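Alpha-1,3-glucanase (Paenibacillus glycanilyticus, PDB 6K0P) hydrolyses alpha-1,3-glucosidic linkages of alpha-1,3-glucan as a glycoside hydrolase of family 87. Local coordinates at residues D354-F360 and A386-Y392; N401-T407 and G436-T442. The protein carries 1 engineered substitution. All coordinates share one frame; numbering follows the deposited sequence.

Interaction 1: D354-F360 and A386-Y392; sequences DDSFALF and AAAFAVY
Asp355 sits in the loop just before strand 357-360 and Tyr392 ends strand 389-392; their side chains approach from opposite directions. With CG anti to its carbonyl carbon (chi1 -68°), Asp355 brings both carboxylate oxygens against 386-392. Tyr392 OH donates to Asp355 OD2 over 2.6 Å. The acceptor oxygen is met on its syn side and lies at the edge of the ring, in its plane. Asp355 OD1 instead takes Ala387 N at 2.9 Å, nearly along the C-O axis. A water gives one hydrogen to OD1 and the other to Tyr392 OH, closing a small ring of bonds. The methyl of Ala390 lies over a face of the carboxylate, with CB 3.4 Å from Asp355 OD2. Beyond it, Phe360 CD2 packs on Tyr392 CB at 3.4 Å, and the two side chains cross at about a right angle. On the other face Phe357 and Phe389 point the same way with nearly parallel rings (14°). They touch rim to rim, Phe357 CD2 to Phe389 CE1 at 3.6 Å. Backbone bonds such as Leu359 N to Ala390 O (2.9 Å) tie the strands. Asp354 turns to Arg280, a residue of a glucose-binding pocket. The buried carboxylate of Asp355 is thus fixed in rotation by a hydroxyl, an amide and a water.

Interaction 2: N401-T407 and G436-T442; sequences NLYGADT and GATLDRT
From Leu402 to Ala405 the chain pairs with Ala437 to Asp440 as parallel strands, 10° apart in direction, with their axes 4.6 Å apart at the closest. The bonds alternate evenly: Gly404 N donates to Thr438 O at 2.9 Å, and Gly404 O accepts from Asp440 N. Beyond the paired strands, Asp406 and Arg441 both have positive phi, so the two chains bend together. In Tyr403, CG anti to the backbone N (chi1 -179°) carries the ring along the strand towards Asp440. The CD1-CE1 side of the ring passes beside Thr438, with Tyr403 CD1 3.8 Å from Thr438 CB. The Tyr403 hydroxyl OH donates to Asp440 OD2 at 2.7 Å, from above the carboxylate plane; ring and carboxylate stand nearly perpendicular. Asp440 OD1 has another partner in Asn485. Gly404 leaves room for Leu439, whose CD2 lies 4.0 Å from Gly404 CA. At the bend Asp406 and Arg441 lie side by side and form a salt bridge. The arginine chain folds at chi3 (-54°) and presents its edge: NE meets Asp406 OD1 at 2.8 Å, and NH2 meets Asp406 OD2 at 2.9 Å. Arg52 also pairs with Asp406 OD1, and Gly51 N with OD2. A leucine in place of Arg441 would probably leave Asp406 with only part of its charge balanced and the bend less firmly held. Matched strands whose chains turn the same corner in register are the mark of successive turns of a parallel beta-helix, here in a pectate-lyase-like domain, with a segment near the calcium site docked on the corner.

Along the chain, interaction 1 closes before interaction 2 opens; their centres lie 13 Å apart. Strand 389-392 of the first is followed directly by strand 397-407 of the second. Interaction 1 joins one turn to the next, and interaction 2 joins that turn to the one after it, on another face of the parallel beta-helix. They meet inside: Phe389 CZ packs on Tyr403 O (3.6 Å) and Leu402 CB (3.8 Å). Interaction 1 lies by a bound glucose unit, about 6 Å from the side chain of Asp354. Interaction 2 touches the calcium-bearing N-terminal part; the Asp406 side chain is about 7 Å from the calcium ion. The shared interior thus links the sugar-binding and docking sides.

Interaction 1: D354-F360 and A386-Y392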
loop_
_atom_site.group_PDB
_atom_site.type_symbol
_atom_site.label_atom_id
_atom_site.label_comp_id
_atom_site.label_asym_id
_atom_site.label_seq_id
_atom_site.Cartn_x
_atom_site.Cartn_y
_atom_site.Cartn_z
ATOM N N ASP A 354 -6.298 3.278 -1.594
ATOM C CA ASP A 354 -6.530 4.156 -0.445
ATOM C C ASP A 354 -5.446 3.788 0.565
ATOM O O ASP A 354 -4.488 3.088 0.212
ATOM C CB ASP A 354 -7.967 3.999 0.068
ATOM C CG ASP A 354 -8.509 5.265 0.717
ATOM O OD1 ASP A 354 -7.957 5.711 1.750
ATOM O OD2 ASP A 354 -9.506 5.815 0.206
ATOM N N ASP A 355 -5.577 4.257 1.813
ATOM C CA ASP A 355 -4.554 4.025 2.836
ATOM C C ASP A 355 -4.071 2.580 2.782
ATOM O O ASP A 355 -4.869 1.647 2.889
ATOM C CB ASP A 355 -5.142 4.283 4.230
ATOM C CG ASP A 355 -5.478 5.741 4.496
ATOM O OD1 ASP A 355 -4.806 6.658 3.977
ATOM O OD2 ASP A 355 -6.429 5.958 5.284
ATOM N N SER A 356 -2.762 2.373 2.624
ATOM C CA SER A 356 -2.294 0.996 2.443
ATOM C C SER A 356 -2.485 0.183 3.717
ATOM O O SER A 356 -3.056 -0.915 3.686
ATOM C CB SER A 356 -0.832 0.960 2.016
ATOM O OG SER A 356 -0.645 1.607 0.763
ATOM N N PHE A 357 -2.014 0.710 4.847
ATOM C CA PHE A 357 -2.195 0.095 6.158
ATOM C C PHE A 357 -2.793 1.162 7.052
ATOM O O PHE A 357 -2.213 2.243 7.192
ATOM C CB PHE A 357 -0.853 -0.373 6.728
ATOM C CG PHE A 357 -0.190 -1.447 5.914
ATOM C CD1 PHE A 357 -0.593 -2.771 6.023
ATOM C CD2 PHE A 357 0.830 -1.129 5.039
ATOM C CE1 PHE A 357 0.023 -3.769 5.268
ATOM C CE2 PHE A 357 1.443 -2.119 4.280
ATOM C CZ PHE A 357 1.037 -3.436 4.395
ATOM N N ALA A 358 -3.942 0.867 7.651
ATOM C CA ALA A 358 -4.679 1.877 8.399
ATOM C C ALA A 358 -5.233 1.291 9.689
ATOM O O ALA A 358 -5.481 0.084 9.800
ATOM C CB ALA A 358 -5.825 2.469 7.573
ATOM N N LEU A 359 -5.427 2.182 10.661
ATOM C CA LEU A 359 -6.053 1.860 11.936
ATOM C C LEU A 359 -7.042 2.974 12.225
ATOM O O LEU A 359 -6.646 4.141 12.308
ATOM C CB LEU A 359 -4.990 1.775 13.039
ATOM C CG LEU A 359 -5.453 1.262 14.405
ATOM C CD1 LEU A 359 -5.997 -0.168 14.339
ATOM C CD2 LEU A 359 -4.285 1.320 15.375
ATOM N N PHE A 360 -8.325 2.639 12.306
ATOM C CA PHE A 360 -9.355 3.642 12.577
ATOM C C PHE A 360 -10.014 3.315 13.905
ATOM O O PHE A 360 -10.779 2.351 14.008
ATOM C CB PHE A 360 -10.402 3.741 11.468
ATOM C CG PHE A 360 -11.294 4.959 11.604
ATOM C CD1 PHE A 360 -12.359 4.965 12.495
ATOM C CD2 PHE A 360 -11.035 6.108 10.874
ATOM C CE1 PHE A 360 -13.156 6.091 12.636
ATOM C CE2 PHE A 360 -11.829 7.236 11.009
ATOM C CZ PHE A 360 -12.887 7.228 11.886
ATOM N N ALA A 386 -4.473 8.542 -1.141
ATOM C CA ALA A 386 -4.361 8.554 0.320
ATOM C C ALA A 386 -2.967 8.132 0.792
ATOM O O ALA A 386 -1.990 8.293 0.049
ATOM C CB ALA A 386 -5.513 7.798 0.997
ATOM N N ALA A 387 -2.832 7.649 2.026
ATOM C CA ALA A 387 -1.514 7.567 2.647
ATOM C C ALA A 387 -0.961 6.145 2.635
ATOM O O ALA A 387 -1.700 5.164 2.531
ATOM C CB ALA A 387 -1.562 8.095 4.091
ATOM N N ALA A 388 0.366 6.040 2.760
ATOM C CA ALA A 388 0.972 4.725 2.955
ATOM C C ALA A 388 0.547 4.120 4.289
ATOM O O ALA A 388 0.214 2.930 4.370
ATOM C CB ALA A 388 2.497 4.830 2.845
ATOM N N PHE A 389 0.544 4.926 5.348
ATOM C CA PHE A 389 0.181 4.486 6.688
ATOM C C PHE A 389 -0.724 5.549 7.289
ATOM O O PHE A 389 -0.445 6.740 7.161
ATOM C CB PHE A 389 1.441 4.316 7.561
ATOM C CG PHE A 389 2.458 3.396 6.962
ATOM C CD1 PHE A 389 2.328 2.017 7.103
ATOM C CD2 PHE A 389 3.528 3.899 6.228
ATOM C CE1 PHE A 389 3.247 1.162 6.522
ATOM C CE2 PHE A 389 4.454 3.046 5.650
ATOM C CZ PHE A 389 4.315 1.675 5.806
ATOM N N ALA A 390 -1.809 5.127 7.936
ATOM C CA ALA A 390 -2.749 6.094 8.487
ATOM C C ALA A 390 -3.278 5.604 9.822
ATOM O O ALA A 390 -3.729 4.458 9.938
ATOM C CB ALA A 390 -3.915 6.350 7.526
ATOM N N VAL A 391 -3.238 6.482 10.820
ATOM C CA VAL A 391 -3.758 6.166 12.144
ATOM C C VAL A 391 -4.740 7.257 12.542
ATOM O O VAL A 391 -4.385 8.445 12.574
ATOM C CB VAL A 391 -2.639 5.955 13.182
ATOM C CG1 VAL A 391 -1.734 7.163 13.306
ATOM C CG2 VAL A 391 -3.223 5.556 14.537
ATOM N N TYR A 392 -5.978 6.860 12.803
ATOM C CA TYR A 392 -7.062 7.770 13.142
ATOM C C TYR A 392 -7.461 7.469 14.582
ATOM O O TYR A 392 -8.232 6.539 14.843
ATOM C CB TYR A 392 -8.228 7.570 12.177
ATOM C CG TYR A 392 -7.866 7.728 10.708
ATOM C CD1 TYR A 392 -7.835 8.982 10.105
ATOM C CD2 TYR A 392 -7.560 6.617 9.925
ATOM C CE1 TYR A 392 -7.513 9.122 8.758
ATOM C CE2 TYR A 392 -7.244 6.750 8.582
ATOM C CZ TYR A 392 -7.214 7.996 8.008
ATOM O OH TYR A 392 -6.885 8.127 6.674
HETATM O O HOH W 1 -4.689 9.258 5.114
#

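Interaction 2: N401-T407 and G436-T442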
loop_
_atom_site.group_PDB
_atom_site.type_symbol
_atom_site.label_atom_id
_atom_site.label_comp_id
_atom_site.label_asym_id
_atom_site.label_seq_id
_atom_site.Cartn_x
_atom_site.Cartn_y
_atom_site.Cartn_z
ATOM N N ASN A 401 9.342 0.226 12.110
ATOM C CA ASN A 401 10.121 -0.241 10.960
ATOM C C ASN A 401 9.282 -0.233 9.678
ATOM O O ASN A 401 8.919 -1.271 9.120
ATOM C CB ASN A 401 10.797 -1.595 11.198
ATOM C CG ASN A 401 11.785 -1.917 10.102
ATOM O OD1 ASN A 401 12.382 -1.010 9.533
ATOM N ND2 ASN A 401 11.952 -3.193 9.785
ATOM N N LEU A 402 9.013 0.983 9.216
ATOM C CA LEU A 402 8.144 1.224 8.071
ATOM C C LEU A 402 8.953 1.751 6.898
ATOM O O LEU A 402 9.902 2.521 7.081
ATOM C CB LEU A 402 7.085 2.276 8.402
ATOM C CG LEU A 402 6.324 2.127 9.713
ATOM C CD1 LEU A 402 5.392 3.329 9.910
ATOM C CD2 LEU A 402 5.550 0.810 9.698
ATOM N N TYR A 403 8.554 1.361 5.690
ATOM C CA TYR A 403 9.036 2.007 4.477
ATOM C C TYR A 403 7.822 2.448 3.675
ATOM O O TYR A 403 6.951 1.628 3.362
ATOM C CB TYR A 403 9.901 1.067 3.630
ATOM C CG TYR A 403 10.408 1.778 2.395
ATOM C CD1 TYR A 403 11.426 2.720 2.487
ATOM C CD2 TYR A 403 9.833 1.554 1.154
ATOM C CE1 TYR A 403 11.881 3.400 1.368
ATOM C CE2 TYR A 403 10.285 2.228 0.023
ATOM C CZ TYR A 403 11.306 3.147 0.141
ATOM O OH TYR A 403 11.759 3.821 -0.971
ATOM N N GLY A 404 7.754 3.726 3.356
ATOM C CA GLY A 404 6.700 4.239 2.492
ATOM C C GLY A 404 7.284 5.087 1.386
ATOM O O GLY A 404 8.253 5.811 1.597
ATOM N N ALA A 405 6.680 5.000 0.198
ATOM C CA ALA A 405 7.246 5.745 -0.924
ATOM C C ALA A 405 6.209 5.983 -2.010
ATOM O O ALA A 405 5.304 5.169 -2.227
ATOM C CB ALA A 405 8.477 5.051 -1.526
ATOM N N ASP A 406 6.370 7.116 -2.699
ATOM C CA ASP A 406 5.680 7.391 -3.960
ATOM C C ASP A 406 4.157 7.387 -3.798
ATOM O O ASP A 406 3.437 6.599 -4.412
ATOM C CB ASP A 406 6.177 6.458 -5.073
ATOM C CG ASP A 406 7.617 6.731 -5.433
ATOM O OD1 ASP A 406 7.958 7.924 -5.572
ATOM O OD2 ASP A 406 8.403 5.763 -5.554
ATOM N N THR A 407 3.682 8.299 -2.953
ATOM C CA THR A 407 2.256 8.551 -2.805
ATOM C C THR A 407 1.782 9.518 -3.885
ATOM O O THR A 407 2.436 10.530 -4.161
ATOM C CB THR A 407 2.013 9.203 -1.449
ATOM O OG1 THR A 407 2.941 10.277 -1.296
ATOM C CG2 THR A 407 2.255 8.191 -0.331
ATOM N N GLY A 436 10.961 4.328 13.642
ATOM C CA GLY A 436 11.741 3.718 12.584
ATOM C C GLY A 436 10.990 3.724 11.273
ATOM O O GLY A 436 10.195 2.822 11.004
ATOM N N ALA A 437 11.195 4.749 10.460
ATOM C CA ALA A 437 10.467 4.840 9.206
ATOM C C ALA A 437 11.314 5.574 8.184
ATOM O O ALA A 437 12.005 6.538 8.517
ATOM C CB ALA A 437 9.130 5.572 9.396
ATOM N N THR A 438 11.275 5.105 6.944
ATOM C CA THR A 438 11.852 5.837 5.826
ATOM C C THR A 438 10.723 6.156 4.868
ATOM O O THR A 438 9.954 5.262 4.505
ATOM C CB THR A 438 12.942 5.022 5.128
ATOM O OG1 THR A 438 13.972 4.727 6.084
ATOM C CG2 THR A 438 13.539 5.808 3.963
ATOM N N LEU A 439 10.598 7.431 4.498
ATOM C CA LEU A 439 9.520 7.897 3.627
ATOM C C LEU A 439 10.164 8.623 2.456
ATOM O O LEU A 439 10.762 9.692 2.638
ATOM C CB LEU A 439 8.559 8.824 4.372
ATOM C CG LEU A 439 7.900 8.233 5.620
ATOM C CD1 LEU A 439 7.135 9.317 6.370
ATOM C CD2 LEU A 439 6.972 7.074 5.272
ATOM N N ASP A 440 10.046 8.046 1.257
ATOM C CA ASP A 440 10.696 8.573 0.061
ATOM C C ASP A 440 9.641 9.142 -0.872
ATOM O O ASP A 440 8.727 8.427 -1.292
ATOM C CB ASP A 440 11.456 7.471 -0.679
ATOM C CG ASP A 440 12.689 7.000 0.062
ATOM O OD1 ASP A 440 13.087 7.671 1.038
ATOM O OD2 ASP A 440 13.261 5.959 -0.344
ATOM N N ARG A 441 9.767 10.423 -1.202
ATOM C CA ARG A 441 8.895 11.037 -2.203
ATOM C C ARG A 441 7.418 10.885 -1.829
ATOM O O ARG A 441 6.584 10.472 -2.645
ATOM C CB ARG A 441 9.184 10.499 -3.612
ATOM C CG ARG A 441 10.628 10.729 -4.089
ATOM C CD ARG A 441 10.964 9.967 -5.395
ATOM N NE ARG A 441 10.658 8.547 -5.246
ATOM C CZ ARG A 441 11.474 7.651 -4.699
ATOM N NH1 ARG A 441 12.683 8.006 -4.270
ATOM N NH2 ARG A 441 11.077 6.391 -4.568
ATOM N N THR A 442 7.094 11.225 -0.580
ATOM C CA THR A 442 5.723 11.165 -0.081
ATOM C C THR A 442 5.124 12.562 0.096
ATOM O O THR A 442 5.831 13.577 0.123
ATOM C CB THR A 442 5.614 10.351 1.216
ATOM O OG1 THR A 442 6.335 11.015 2.264
ATOM C CG2 THR A 442 6.178 8.944 1.007
#